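Local atomic coordinates of major royal jelly protein 1 (Apis mellifera, PDB entry 5YYL), a protein that is the most abundant protein of royal jelly, binds sterol and probably serves as nutrition for honeybee larvae. Residues V122-L127 and L135-S140; S186-Q191 and V203-E208; D251-M256 and L265-V270. All blocks are in the same frame, centred on the assembly; numbering follows the deposited sequence.

The three contacts are antiparallel beta hairpins in series along the chain, each joining the first two strands of a four-stranded sheet, consistent with successive blades of a beta-propeller. Contact 1 and contact 2 have centres about 10 Å apart and meet by packing, with Leu138 CD1 3.5 Å from Ile205 CG2. Contact 2 and contact 3, about 9 Å apart between centres, are also joined by probable hydrogen bonds, Glu208 O to Gly252 N at 2.7 Å and Ser186 OG to Ser254 OG at 2.7 Å. Contacts 1 and 3 do not touch; their centres are about 17 Å apart. All three lie away from the sterol pocket lined by Pro364, Val366, Ile373 and Ile430.

Contact 1: residues V122-L127 and L135-S140; sequences VSASKL and LWVLDS
Asp139 reaches across to the loop just before strand 124-129 and takes two successive backbone N-H groups on its carboxylate. Val122 N gives a nearly straight bond to Asp139 OD1 (3.1 Å) and Ser123 N one to Asp139 OD2 (2.7 Å), both arriving from above the carboxylate plane, by 47° and 42°. The group gets there because Asp139 CG stands anti to its own backbone N (chi1 176°), which turns the carboxylate toward the N-H groups of Val122 and Ser123. Ser140 N then closes the same corner on Ser123 O at 3.1 Å.

Further along, the strands carry a beta bulge: Ala124 faces Asp139 and Leu127 faces Val137, so Ser125 and Lys126 share Leu138 as their opposite number. Leu138 accepts from Ser125 N through its O (2.8 Å) and gives its own N-H to Lys126 O (3.0 Å). The close apolar packing is on the face of Ala124, Leu127 and Val137. There Ala124 CB lies 3.7 Å from Val137 CG1, and Leu127 and Val137 run side by side, Leu127 CD2 resting 3.7 Å from Val137 CG2; Phe77 of strand 75-81 covers Leu127.

On the other face Leu138 is packed under strand 185-192, and the looser part is Lys126, partly exposed, whose chain turns from the partner strand and sends NZ to Ser67 O. The Trp136 ring turns toward Val190 of the next sheet, NE1 bonded to Asp130 OD2. Asp139 OD1 has a salt bridge to Lys153 and OD2 accepts from Gly141 N, so this buried carboxylate is ringed by donors, which would probably favour its charged form.

Contact 2: residues S186-Q191 and V203-E208; sequences SSLAVQ and VYIADE
Leu188 and Ile205 sit opposite each other in an antiparallel hairpin that forms the first two strands of one four-stranded sheet, consistent with a beta-propeller blade. The backbone ladder is tightest at Ala189 and Tyr204, a hydrogen-bonded pair with Tyr204 N 2.9 Å from Ala189 O and Ala189 N 3.1 Å from Tyr204 O. Nearer the start of strand 185-192, Ser186 N bonds to Ala206 O (3.1 Å), and the ladder is bent where Ala206 N reaches Ser187 O from well above its carbonyl plane.

One face of the hairpin is apolar. Leu188 sends CD1 across between its neighbours on the other strand, touching Val203 CG1 and lying 4.0 Å from Ile205 CG1. Its CG is anti to the backbone N (chi1 176°), which tips the branch over the partner strand. Val190 and Val203 simply lie side by side, meeting through their CG2 methyls at 4.0 Å. Outside this layer, strand 134-139 packs on the face, Trp136 on Val190 and Val203 and Leu138 on Leu188 and Ile205.

On the opposite face Ser187 CB and Ala206 CB are 3.6 Å apart, and strand 253-258 comes over them, with Ile253 and Met256 against Ala206. Beyond the strand end, Glu208 runs its extended chain alongside Ser186, and a salt bridge from OE1 to Arg184 NE holds its carboxylate.

At the far end Gln191 stretches out, its NE2 bonded to Thr280 OG1, with its amide nearly perpendicular to the Tyr204 ring (82°). Tyr204 OH donates at 2.9 Å to Gln191 OE1, which lies at the ring edge, in its plane.

Contact 3: residues D251-M256 and L265-V270; sequences DGISGM and LYYSPV
Ser254 and Ser268 face each other as a hydrogen-bonded antiparallel pair, but the two strands are splayed, their short axes 4.7 Å apart at the nearest and 144° from one direction to the other. Ser254 N bonds to Ser268 O at 3.3 Å, while the return bond from Ser268 N to Ser254 O is weak and long at 3.5 Å. Beyond this pair the first strand carries an extra residue: Gly255 takes a left-handed conformation with positive phi (56°) and bulges out, after which Met256 comes level with Tyr267. At the other end Val270 N donates to Gly252 O (3.0 Å) from above the carbonyl plane. Between these bonds, Pro269 stands across from Ile253 in a non-hydrogen-bonded pair, where the missing N-H costs the ladder nothing on this side.

Of the side chains, Ile253 and Tyr267 do much of the apolar work. The extended Ile253 chain brings CD1 obliquely beside the ring, 3.7 Å from Tyr267 CD1. Tyr267 CG lies between its backbone N and carbonyl carbon (chi1 66°), which keeps the near part of the ring beside that methyl while OH runs on to Thr230 OG1. Met256 lays its sulfur against Leu265, with SD 3.8 Å from Leu265 CD2; its CG also meets Tyr267 CB. Val270, just past its strand, packs CG2 4.0 Å from Ser254 CB and its CB against Asp251 CB.

Around the hairpin, strand 185-192 bonds through Ser186 OG to Ser254 OG and Ser187 OG to Met256 N, and strand 201-207 lies against Met256 and Leu265 through Tyr204. Strand 275-279 continues the sheet on the other edge of strand 264-269, its Val278 touching Leu265 and its Tyr276 touching Pro269.

Contact 1: residues V122-L127 and L135-S140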
loop_
_atom_site.group_PDB
_atom_site.type_symbol
_atom_site.label_atom_id
_atom_site.label_comp_id
_atom_site.label_asym_id
_atom_site.label_seq_id
_atom_site.Cartn_x
_atom_site.Cartn_y
_atom_site.Cartn_z
ATOM N N VAL A 122 -46.342 4.996 12.955
ATOM C CA VAL A 122 -46.805 5.880 14.011
ATOM C C VAL A 122 -45.734 5.978 15.069
ATOM O O VAL A 122 -45.286 7.064 15.374
ATOM C CB VAL A 122 -48.130 5.384 14.653
ATOM C CG1 VAL A 122 -48.606 6.320 15.762
ATOM C CG2 VAL A 122 -49.195 5.201 13.581
ATOM N N SER A 123 -45.363 4.847 15.660
ATOM C CA SER A 123 -44.371 4.810 16.748
ATOM C C SER A 123 -43.506 3.543 16.689
ATOM O O SER A 123 -43.905 2.487 17.200
ATOM C CB SER A 123 -45.064 4.914 18.102
ATOM O OG SER A 123 -44.097 5.038 19.125
ATOM N N ALA A 124 -42.339 3.662 16.041
ATOM C CA ALA A 124 -41.337 2.595 15.981
ATOM C C ALA A 124 -40.831 2.298 17.394
ATOM O O ALA A 124 -39.938 2.961 17.917
ATOM C CB ALA A 124 -40.184 2.988 15.068
ATOM N N SER A 125 -41.454 1.314 18.021
ATOM C CA SER A 125 -41.175 0.961 19.396
ATOM C C SER A 125 -39.817 0.257 19.504
ATOM O O SER A 125 -39.027 0.583 20.385
ATOM C CB SER A 125 -42.296 0.058 19.915
ATOM O OG SER A 125 -42.160 -0.177 21.297
ATOM N N LYS A 126 -39.551 -0.677 18.584
ATOM C CA LYS A 126 -38.354 -1.517 18.618
ATOM C C LYS A 126 -37.886 -1.889 17.214
ATOM O O LYS A 126 -38.682 -1.916 16.286
ATOM C CB LYS A 126 -38.649 -2.789 19.411
ATOM C CG LYS A 126 -37.815 -2.987 20.668
ATOM C CD LYS A 126 -38.175 -2.003 21.770
ATOM C CE LYS A 126 -37.076 -1.947 22.840
ATOM N NZ LYS A 126 -37.221 -0.732 23.693
ATOM N N LEU A 127 -36.600 -2.196 17.086
ATOM C CA LEU A 127 -35.972 -2.560 15.820
ATOM C C LEU A 127 -35.194 -3.862 15.950
ATOM O O LEU A 127 -34.853 -4.299 17.040
ATOM C CB LEU A 127 -35.024 -1.468 15.345
ATOM C CG LEU A 127 -35.579 -0.050 15.214
ATOM C CD1 LEU A 127 -34.442 0.926 14.890
ATOM C CD2 LEU A 127 -36.684 0.043 14.160
ATOM N N LEU A 135 -34.303 -4.807 7.857
ATOM C CA LEU A 135 -34.613 -4.090 9.096
ATOM C C LEU A 135 -36.085 -4.327 9.462
ATOM O O LEU A 135 -36.977 -3.890 8.746
ATOM C CB LEU A 135 -34.325 -2.599 8.940
ATOM C CG LEU A 135 -34.939 -1.635 9.968
ATOM C CD1 LEU A 135 -34.402 -1.933 11.352
ATOM C CD2 LEU A 135 -34.653 -0.182 9.633
ATOM N N TRP A 136 -36.322 -5.000 10.587
ATOM C CA TRP A 136 -37.668 -5.244 11.111
ATOM C C TRP A 136 -38.035 -4.125 12.051
ATOM O O TRP A 136 -37.211 -3.740 12.876
ATOM C CB TRP A 136 -37.731 -6.574 11.852
ATOM C CG TRP A 136 -37.408 -7.722 10.983
ATOM C CD1 TRP A 136 -36.167 -8.147 10.624
ATOM C CD2 TRP A 136 -38.337 -8.606 10.349
ATOM N NE1 TRP A 136 -36.256 -9.251 9.809
ATOM C CE2 TRP A 136 -37.578 -9.555 9.620
ATOM C CE3 TRP A 136 -39.736 -8.703 10.336
ATOM C CZ2 TRP A 136 -38.172 -10.588 8.883
ATOM C CZ3 TRP A 136 -40.330 -9.724 9.604
ATOM C CH2 TRP A 136 -39.548 -10.648 8.878
ATOM N N VAL A 137 -39.253 -3.598 11.920
ATOM C CA VAL A 137 -39.738 -2.501 12.779
ATOM C C VAL A 137 -41.065 -2.852 13.436
ATOM O O VAL A 137 -42.008 -3.227 12.760
ATOM C CB VAL A 137 -39.938 -1.196 11.994
ATOM C CG1 VAL A 137 -40.334 -0.057 12.931
ATOM C CG2 VAL A 137 -38.674 -0.849 11.218
ATOM N N LEU A 138 -41.126 -2.706 14.756
ATOM C CA LEU A 138 -42.357 -2.894 15.530
ATOM C C LEU A 138 -42.997 -1.533 15.751
ATOM O O LEU A 138 -42.597 -0.813 16.654
ATOM C CB LEU A 138 -42.074 -3.605 16.880
ATOM C CG LEU A 138 -43.285 -3.831 17.818
ATOM C CD1 LEU A 138 -44.269 -4.834 17.244
ATOM C CD2 LEU A 138 -42.858 -4.292 19.195
ATOM N N ASP A 139 -43.963 -1.185 14.901
ATOM C CA ASP A 139 -44.808 -0.001 15.091
ATOM C C ASP A 139 -45.952 -0.389 16.021
ATOM O O ASP A 139 -46.741 -1.274 15.689
ATOM C CB ASP A 139 -45.350 0.506 13.742
ATOM C CG ASP A 139 -46.330 1.694 13.880
ATOM O OD1 ASP A 139 -47.084 1.938 12.904
ATOM O OD2 ASP A 139 -46.328 2.401 14.926
ATOM N N SER A 140 -46.030 0.274 17.172
ATOM C CA SER A 140 -47.055 -0.034 18.162
ATOM C C SER A 140 -48.421 0.522 17.754
ATOM O O SER A 140 -49.466 -0.101 17.995
ATOM C CB SER A 140 -46.654 0.503 19.531
ATOM O OG SER A 140 -46.480 1.898 19.516
#

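Contact 2: residues S186-Q191 and V203-E208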
loop_
_atom_site.group_PDB
_atom_site.type_symbol
_atom_site.label_atom_id
_atom_site.label_comp_id
_atom_site.label_asym_id
_atom_site.label_seq_id
_atom_site.Cartn_x
_atom_site.Cartn_y
_atom_site.Cartn_z
ATOM N N SER A 186 -43.957 -3.671 23.205
ATOM C CA SER A 186 -42.779 -2.966 23.746
ATOM C C SER A 186 -41.417 -3.681 23.604
ATOM O O SER A 186 -40.445 -3.260 24.225
ATOM C CB SER A 186 -43.032 -2.811 25.241
ATOM O OG SER A 186 -43.024 -4.104 25.901
ATOM N N SER A 187 -41.371 -4.790 22.869
ATOM C CA SER A 187 -40.164 -5.623 22.786
ATOM C C SER A 187 -40.228 -6.524 21.555
ATOM O O SER A 187 -41.308 -6.933 21.132
ATOM C CB SER A 187 -39.987 -6.468 24.061
ATOM O OG SER A 187 -38.616 -6.562 24.431
ATOM N N LEU A 188 -39.066 -6.803 20.978
ATOM C CA LEU A 188 -38.990 -7.438 19.668
ATOM C C LEU A 188 -37.727 -8.271 19.563
ATOM O O LEU A 188 -36.662 -7.893 20.075
ATOM C CB LEU A 188 -39.002 -6.386 18.561
ATOM C CG LEU A 188 -38.850 -6.802 17.096
ATOM C CD1 LEU A 188 -40.094 -7.541 16.638
ATOM C CD2 LEU A 188 -38.578 -5.564 16.247
ATOM N N ALA A 189 -37.851 -9.411 18.899
ATOM C CA ALA A 189 -36.722 -10.292 18.646
ATOM C C ALA A 189 -37.028 -11.088 17.402
ATOM O O ALA A 189 -38.170 -11.469 17.185
ATOM C CB ALA A 189 -36.499 -11.214 19.818
ATOM N N VAL A 190 -36.008 -11.341 16.586
ATOM C CA VAL A 190 -36.201 -11.970 15.293
ATOM C C VAL A 190 -35.239 -13.139 15.109
ATOM O O VAL A 190 -34.066 -13.035 15.426
ATOM C CB VAL A 190 -35.997 -10.929 14.185
ATOM C CG1 VAL A 190 -36.210 -11.554 12.809
ATOM C CG2 VAL A 190 -36.928 -9.738 14.403
ATOM N N GLN A 191 -35.754 -14.242 14.578
ATOM C CA GLN A 191 -35.002 -15.479 14.368
ATOM C C GLN A 191 -35.013 -15.815 12.870
ATOM O O GLN A 191 -35.865 -16.552 12.399
ATOM C CB GLN A 191 -35.652 -16.590 15.211
ATOM C CG GLN A 191 -34.824 -17.827 15.495
ATOM C CD GLN A 191 -35.506 -18.701 16.543
ATOM O OE1 GLN A 191 -36.697 -19.010 16.430
ATOM N NE2 GLN A 191 -34.759 -19.085 17.581
ATOM N N VAL A 203 -40.746 -13.999 14.286
ATOM C CA VAL A 203 -40.658 -12.798 15.134
ATOM C C VAL A 203 -41.333 -13.073 16.481
ATOM O O VAL A 203 -42.192 -13.930 16.568
ATOM C CB VAL A 203 -41.260 -11.577 14.419
ATOM C CG1 VAL A 203 -41.318 -10.357 15.312
ATOM C CG2 VAL A 203 -40.423 -11.256 13.196
ATOM N N TYR A 204 -40.891 -12.382 17.526
ATOM C CA TYR A 204 -41.487 -12.480 18.858
ATOM C C TYR A 204 -41.741 -11.087 19.403
ATOM O O TYR A 204 -40.823 -10.272 19.424
ATOM C CB TYR A 204 -40.551 -13.231 19.794
ATOM C CG TYR A 204 -40.159 -14.587 19.280
ATOM C CD1 TYR A 204 -40.952 -15.703 19.522
ATOM C CD2 TYR A 204 -38.993 -14.760 18.540
ATOM C CE1 TYR A 204 -40.590 -16.956 19.051
ATOM C CE2 TYR A 204 -38.626 -16.014 18.052
ATOM C CZ TYR A 204 -39.431 -17.100 18.311
ATOM O OH TYR A 204 -39.091 -18.328 17.835
ATOM N N ILE A 205 -42.974 -10.812 19.834
ATOM C CA ILE A 205 -43.364 -9.466 20.250
ATOM C C ILE A 205 -43.994 -9.494 21.642
ATOM O O ILE A 205 -45.076 -10.037 21.823
ATOM C CB ILE A 205 -44.331 -8.830 19.232
ATOM C CG1 ILE A 205 -43.708 -8.845 17.831
ATOM C CG2 ILE A 205 -44.672 -7.402 19.617
ATOM C CD1 ILE A 205 -44.695 -8.615 16.702
ATOM N N ALA A 206 -43.312 -8.903 22.622
ATOM C CA ALA A 206 -43.836 -8.846 23.991
ATOM C C ALA A 206 -44.815 -7.711 24.101
ATOM O O ALA A 206 -44.616 -6.682 23.465
ATOM C CB ALA A 206 -42.717 -8.640 24.981
ATOM N N ASP A 207 -45.849 -7.898 24.924
ATOM C CA ASP A 207 -46.886 -6.890 25.196
ATOM C C ASP A 207 -46.924 -6.626 26.708
ATOM O O ASP A 207 -47.582 -7.329 27.454
ATOM C CB ASP A 207 -48.243 -7.415 24.681
ATOM C CG ASP A 207 -49.450 -6.531 25.081
ATOM O OD1 ASP A 207 -49.279 -5.393 25.595
ATOM O OD2 ASP A 207 -50.598 -6.996 24.877
ATOM N N GLU A 208 -46.213 -5.603 27.153
ATOM C CA GLU A 208 -46.010 -5.381 28.578
ATOM C C GLU A 208 -47.302 -5.034 29.321
ATOM O O GLU A 208 -47.505 -5.504 30.456
ATOM C CB GLU A 208 -44.911 -4.325 28.830
ATOM C CG GLU A 208 -45.219 -2.865 28.492
ATOM C CD GLU A 208 -43.987 -1.963 28.623
ATOM O OE1 GLU A 208 -43.974 -0.884 27.999
ATOM O OE2 GLU A 208 -43.017 -2.322 29.332
#

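Contact 3: residues D251-M256 and L265-V270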
loop_
_atom_site.group_PDB
_atom_site.type_symbol
_atom_site.label_atom_id
_atom_site.label_comp_id
_atom_site.label_asym_id
_atom_site.label_seq_id
_atom_site.Cartn_x
_atom_site.Cartn_y
_atom_site.Cartn_z
ATOM N N ASP A 251 -46.327 -3.041 34.726
ATOM C CA ASP A 251 -46.088 -3.601 33.396
ATOM C C ASP A 251 -45.476 -4.997 33.522
ATOM O O ASP A 251 -44.707 -5.271 34.450
ATOM C CB ASP A 251 -45.153 -2.695 32.576
ATOM C CG ASP A 251 -45.741 -1.323 32.308
ATOM O OD1 ASP A 251 -46.779 -1.237 31.630
ATOM O OD2 ASP A 251 -45.148 -0.322 32.758
ATOM N N GLY A 252 -45.837 -5.866 32.575
ATOM C CA GLY A 252 -45.354 -7.255 32.508
ATOM C C GLY A 252 -44.267 -7.478 31.473
ATOM O O GLY A 252 -43.335 -6.675 31.365
ATOM N N ILE A 253 -44.389 -8.565 30.710
ATOM C CA ILE A 253 -43.336 -9.016 29.774
ATOM C C ILE A 253 -42.787 -7.921 28.866
ATOM O O ILE A 253 -43.483 -7.358 28.033
ATOM C CB ILE A 253 -43.784 -10.239 28.929
ATOM C CG1 ILE A 253 -42.620 -10.790 28.114
ATOM C CG2 ILE A 253 -44.990 -9.929 28.051
ATOM C CD1 ILE A 253 -42.931 -12.113 27.455
ATOM N N SER A 254 -41.514 -7.616 29.076
ATOM C CA SER A 254 -40.682 -6.870 28.125
ATOM C C SER A 254 -39.213 -7.315 28.286
ATOM O O SER A 254 -38.946 -8.365 28.875
ATOM C CB SER A 254 -40.845 -5.359 28.334
ATOM O OG SER A 254 -40.647 -4.686 27.099
ATOM N N GLY A 255 -38.271 -6.537 27.769
ATOM C CA GLY A 255 -36.867 -6.872 27.877
ATOM C C GLY A 255 -36.545 -8.249 27.325
ATOM O O GLY A 255 -35.889 -9.050 27.983
ATOM N N MET A 256 -36.992 -8.522 26.105
ATOM C CA MET A 256 -36.707 -9.802 25.472
ATOM C C MET A 256 -35.310 -9.836 24.839
ATOM O O MET A 256 -34.748 -8.800 24.501
ATOM C CB MET A 256 -37.766 -10.124 24.431
ATOM C CG MET A 256 -39.156 -10.291 25.024
ATOM S SD MET A 256 -40.209 -11.293 23.948
ATOM C CE MET A 256 -40.159 -10.345 22.433
ATOM N N LEU A 265 -35.466 -17.605 24.309
ATOM C CA LEU A 265 -35.927 -16.220 24.343
ATOM C C LEU A 265 -36.055 -15.815 25.812
ATOM O O LEU A 265 -37.044 -16.141 26.478
ATOM C CB LEU A 265 -37.271 -16.092 23.626
ATOM C CG LEU A 265 -37.961 -14.738 23.675
ATOM C CD1 LEU A 265 -37.110 -13.710 22.949
ATOM C CD2 LEU A 265 -39.339 -14.867 23.059
ATOM N N TYR A 266 -35.029 -15.128 26.320
ATOM C CA TYR A 266 -35.027 -14.624 27.701
ATOM C C TYR A 266 -35.936 -13.415 27.805
ATOM O O TYR A 266 -36.062 -12.669 26.843
ATOM C CB TYR A 266 -33.620 -14.257 28.161
ATOM C CG TYR A 266 -32.692 -15.441 28.214
ATOM C CD1 TYR A 266 -32.608 -16.240 29.352
ATOM C CD2 TYR A 266 -31.899 -15.759 27.129
ATOM C CE1 TYR A 266 -31.765 -17.341 29.396
ATOM C CE2 TYR A 266 -31.044 -16.836 27.161
ATOM C CZ TYR A 266 -30.975 -17.625 28.289
ATOM O OH TYR A 266 -30.128 -18.706 28.300
ATOM N N TYR A 267 -36.562 -13.242 28.962
ATOM C CA TYR A 267 -37.480 -12.138 29.217
ATOM C C TYR A 267 -37.728 -11.998 30.712
ATOM O O TYR A 267 -37.238 -12.810 31.491
ATOM C CB TYR A 267 -38.816 -12.357 28.506
ATOM C CG TYR A 267 -39.602 -13.535 29.035
ATOM C CD1 TYR A 267 -40.598 -13.364 29.991
ATOM C CD2 TYR A 267 -39.344 -14.833 28.578
ATOM C CE1 TYR A 267 -41.317 -14.453 30.468
ATOM C CE2 TYR A 267 -40.053 -15.926 29.047
ATOM C CZ TYR A 267 -41.037 -15.734 29.983
ATOM O OH TYR A 267 -41.746 -16.818 30.450
ATOM N N SER A 268 -38.487 -10.977 31.094
ATOM C CA SER A 268 -39.005 -10.860 32.449
ATOM C C SER A 268 -40.076 -9.797 32.504
ATOM O O SER A 268 -40.063 -8.878 31.702
ATOM C CB SER A 268 -37.896 -10.500 33.422
ATOM O OG SER A 268 -37.240 -9.311 33.044
ATOM N N PRO A 269 -41.036 -9.918 33.427
ATOM C CA PRO A 269 -41.938 -8.768 33.583
ATOM C C PRO A 269 -41.160 -7.557 34.131
ATOM O O PRO A 269 -40.192 -7.751 34.893
ATOM C CB PRO A 269 -43.006 -9.262 34.574
ATOM C CG PRO A 269 -42.771 -10.721 34.777
ATOM C CD PRO A 269 -41.385 -11.039 34.325
ATOM N N VAL A 270 -41.560 -6.349 33.719
ATOM C CA VAL A 270 -40.890 -5.099 34.124
ATOM C C VAL A 270 -40.922 -4.956 35.639
ATOM O O VAL A 270 -39.901 -4.706 36.265
ATOM C CB VAL A 270 -41.550 -3.850 33.480
ATOM C CG1 VAL A 270 -41.021 -2.540 34.072
ATOM C CG2 VAL A 270 -41.356 -3.857 31.965
#